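Local coordinates for protein mariner Mos1 transposase (Drosophila mauritiana, PDB 4MDB) that moves the Mos1 transposon by cut and paste, using two divalent metal ions in an RNase H-like catalytic domain, and is inhibited by the drug raltegravir, at residues I125-N130 with L151-Y156. The protein carries 1 engineered substitution. Numbering follows the deposited sequence.
With MG (magnesium ion), chain D; RLT (N-(4-fluorobenzyl)-5-hydroxy-1-methyl-2-(1-methyl-1-{[(5-methyl-1,3,4-oxadiazol-2-yl)carbonyl]amino}ethyl)-6-oxo-1,6-di hydropyrimidine-4-carboxamide), chain B.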
loop_
_atom_site.group_PDB
_atom_site.type_symbol
_atom_site.label_atom_id
_atom_site.label_comp_id
_atom_site.label_asym_id
_atom_site.label_seq_id
_atom_site.Cartn_x
_atom_site.Cartn_y
_atom_site.Cartn_z
ATOM N N ILE A 125 11.837 -1.158 2.717
ATOM C CA ILE A 125 11.401 0.182 2.717
ATOM C C ILE A 125 9.854 0.112 2.704
ATOM O O ILE A 125 9.303 -0.325 1.714
ATOM C CB ILE A 125 11.939 0.978 1.531
ATOM C CG1 ILE A 125 13.462 1.067 1.608
ATOM C CG2 ILE A 125 11.294 2.368 1.420
ATOM C CD1 ILE A 125 14.112 1.671 0.404
ATOM N N PHE A 126 9.191 0.691 3.665
ATOM C CA PHE A 126 7.754 0.471 3.841
ATOM C C PHE A 126 7.015 1.734 3.494
ATOM O O PHE A 126 7.293 2.815 4.040
ATOM C CB PHE A 126 7.445 0.070 5.285
ATOM C CG PHE A 126 6.090 -0.508 5.526
ATOM C CD1 PHE A 126 5.672 -1.610 4.864
ATOM C CD2 PHE A 126 5.245 0.054 6.485
ATOM C CE1 PHE A 126 4.462 -2.208 5.137
ATOM C CE2 PHE A 126 4.006 -0.527 6.743
ATOM C CZ PHE A 126 3.653 -1.674 6.048
ATOM N N LEU A 127 6.042 1.592 2.612
ATOM C CA LEU A 127 5.215 2.722 2.194
ATOM C C LEU A 127 3.783 2.466 2.520
ATOM O O LEU A 127 3.126 1.568 1.925
ATOM C CB LEU A 127 5.417 3.020 0.706
ATOM C CG LEU A 127 4.548 4.121 0.032
ATOM C CD1 LEU A 127 4.901 5.429 0.707
ATOM C CD2 LEU A 127 4.944 4.106 -1.422
ATOM N N HIS A 128 3.316 3.223 3.503
ATOM C CA HIS A 128 1.899 3.186 3.865
ATOM C C HIS A 128 1.410 4.578 4.141
ATOM O O HIS A 128 2.188 5.473 4.357
ATOM C CB HIS A 128 1.610 2.194 5.056
ATOM C CG HIS A 128 2.190 2.556 6.371
ATOM N ND1 HIS A 128 1.851 1.879 7.527
ATOM C CD2 HIS A 128 3.126 3.466 6.741
ATOM C CE1 HIS A 128 2.511 2.388 8.548
ATOM N NE2 HIS A 128 3.298 3.341 8.103
ATOM N N ASP A 129 0.098 4.720 4.167
ATOM C CA ASP A 129 -0.434 6.058 4.415
ATOM C C ASP A 129 -0.570 6.439 5.893
ATOM O O ASP A 129 -0.219 5.694 6.792
ATOM C CB ASP A 129 -1.660 6.258 3.560
ATOM C CG ASP A 129 -2.898 5.489 3.993
ATOM O OD1 ASP A 129 -2.981 5.174 5.162
ATOM O OD2 ASP A 129 -3.800 5.125 3.135
ATOM N N ASN A 130 -1.085 7.659 6.121
ATOM C CA ASN A 130 -1.117 8.247 7.450
ATOM C C ASN A 130 -2.352 8.012 8.264
ATOM O O ASN A 130 -2.646 8.807 9.140
ATOM C CB ASN A 130 -0.919 9.776 7.357
ATOM C CG ASN A 130 0.316 10.134 6.645
ATOM O OD1 ASN A 130 1.411 9.980 7.192
ATOM N ND2 ASN A 130 0.174 10.489 5.356
ATOM N N LEU A 151 8.856 5.292 4.654
ATOM C CA LEU A 151 8.912 6.357 3.678
ATOM C C LEU A 151 7.910 7.437 4.041
ATOM O O LEU A 151 6.851 7.171 4.535
ATOM C CB LEU A 151 8.632 5.706 2.296
ATOM C CG LEU A 151 9.506 6.008 1.129
ATOM C CD1 LEU A 151 11.025 5.919 1.288
ATOM C CD2 LEU A 151 9.021 5.326 -0.124
ATOM N N PRO A 152 8.281 8.719 3.800
ATOM C CA PRO A 152 7.365 9.822 3.982
ATOM C C PRO A 152 6.208 9.702 3.004
ATOM O O PRO A 152 6.402 9.205 1.909
ATOM C CB PRO A 152 8.192 11.042 3.608
ATOM C CG PRO A 152 9.381 10.578 2.993
ATOM C CD PRO A 152 9.609 9.126 3.364
ATOM N N HIS A 153 5.050 10.082 3.459
ATOM C CA HIS A 153 3.871 10.083 2.638
ATOM C C HIS A 153 3.007 11.192 3.137
ATOM O O HIS A 153 2.666 11.242 4.292
ATOM C CB HIS A 153 3.133 8.769 2.734
ATOM C CG HIS A 153 2.023 8.620 1.755
ATOM N ND1 HIS A 153 2.241 8.386 0.430
ATOM C CD2 HIS A 153 0.681 8.640 1.911
ATOM C CE1 HIS A 153 1.096 8.319 -0.209
ATOM N NE2 HIS A 153 0.127 8.439 0.683
ATOM N N ALA A 154 2.643 12.067 2.212
ATOM C CA ALA A 154 1.709 13.158 2.474
ATOM C C ALA A 154 0.253 12.757 2.576
ATOM O O ALA A 154 -0.282 11.941 1.822
ATOM C CB ALA A 154 1.870 14.189 1.366
ATOM N N ALA A 155 -0.453 13.425 3.469
ATOM C CA ALA A 155 -1.911 13.363 3.512
ATOM C C ALA A 155 -2.659 13.621 2.184
ATOM O O ALA A 155 -2.161 14.366 1.331
ATOM C CB ALA A 155 -2.351 14.320 4.604
ATOM N N TYR A 156 -3.807 12.977 2.003
ATOM C CA TYR A 156 -4.659 13.085 0.843
ATOM C C TYR A 156 -3.894 12.807 -0.442
ATOM O O TYR A 156 -4.137 13.460 -1.463
ATOM C CB TYR A 156 -5.309 14.487 0.766
ATOM C CG TYR A 156 -6.335 14.687 1.831
ATOM C CD1 TYR A 156 -7.650 14.272 1.629
ATOM C CD2 TYR A 156 -5.993 15.256 3.042
ATOM C CE1 TYR A 156 -8.606 14.446 2.623
ATOM C CE2 TYR A 156 -6.931 15.436 4.040
ATOM C CZ TYR A 156 -8.231 15.028 3.829
ATOM O OH TYR A 156 -9.159 15.200 4.825
HETATM MG MG MG D . -5.592 4.062 3.158
HETATM C CAA RLT B . -5.382 12.908 5.601
HETATM C CAB RLT B . -8.981 7.383 -1.512
HETATM C CAC RLT B . -9.011 10.183 -0.280
HETATM C CAD RLT B . -10.999 8.671 0.873
HETATM O OAE RLT B . -6.453 5.694 4.045
HETATM O OAF RLT B . -6.987 10.449 1.935
HETATM O OAG RLT B . -7.515 5.449 -0.975
HETATM O OAH RLT B . -6.362 4.850 1.358
HETATM F FAI RLT B . -3.900 11.521 7.380
HETATM C CAJ RLT B . -4.458 9.603 6.062
HETATM C CAK RLT B . -5.987 10.387 7.722
HETATM C CAL RLT B . -5.362 8.576 5.721
HETATM C CAM RLT B . -6.891 9.368 7.391
HETATM C CAN RLT B . -7.610 7.379 6.052
HETATM N NAO RLT B . -7.952 12.273 5.818
HETATM N NAP RLT B . -8.769 11.561 4.899
HETATM N NAQ RLT B . -8.295 7.967 2.223
HETATM N NAR RLT B . -7.817 7.465 4.600
HETATM N NAS RLT B . -9.285 10.100 2.186
HETATM O OAT RLT B . -6.670 11.715 4.055
HETATM C CAU RLT B . -7.116 6.653 3.754
HETATM C CAV RLT B . -8.052 10.535 2.569
HETATM C CAW RLT B . -6.720 12.329 5.250
HETATM C CAX RLT B . -4.771 10.520 7.070
HETATM C CAY RLT B . -6.597 8.447 6.397
HETATM C CAZ RLT B . -7.188 5.906 1.351
HETATM C CBA RLT B . -7.938 11.233 3.874
HETATM C CBB RLT B . -7.475 6.862 2.405
HETATM C CBC RLT B . -8.804 8.235 0.993
HETATM C CBD RLT B . -7.693 6.201 0.033
HETATM N NBE RLT B . -8.520 7.330 -0.089
HETATM C CBF RLT B . -9.724 9.559 0.919
HETATM O O HOH W 1 5.405 4.995 4.683
HETATM O O HOH W 2 -5.176 3.447 5.099
HETATM O O HOH W 3 -7.325 2.898 3.337
#
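H153 and N130 meet at the active-site end. The ND2 of N130 lies at the edge of the H153 ring, near its plane, and donates to H153 O at 2.8 Å. The acceptor sits almost in the N130 amide plane, but ND2 stands well above the H153 carbonyl plane. H153 holds CG anti to its backbone N (chi1 -171°), which carries the ring against D129 and L127. H153 CD2 lies 3.7 Å from D129 CB. L127 crosses the H153 side chain at about a right angle, with L127 CD1 4.0 Å from H153 ND1. The same CD1 reaches L151 CB.

The two segments run nearly parallel: 125-127 is a strand of the RNase H-like sheet, and 151-156 runs on from its parallel neighbour, 149-150. L151 N donates an almost straight bond to F126 O at 3.0 Å. The backbones move apart only gradually after L127, and water 1 bridges F126 O, L151 O and H128 N. I125 CG2 packs on L151 CD1 at 3.6 Å.

D129 OD2 binds magnesium at 2.1 Å, a metal shared with D36. Raltegravir lies past both segment ends, its oxadiazole over one face of the Y156 ring and the drug's fluorine FAI 3.5 Å from N130 CB.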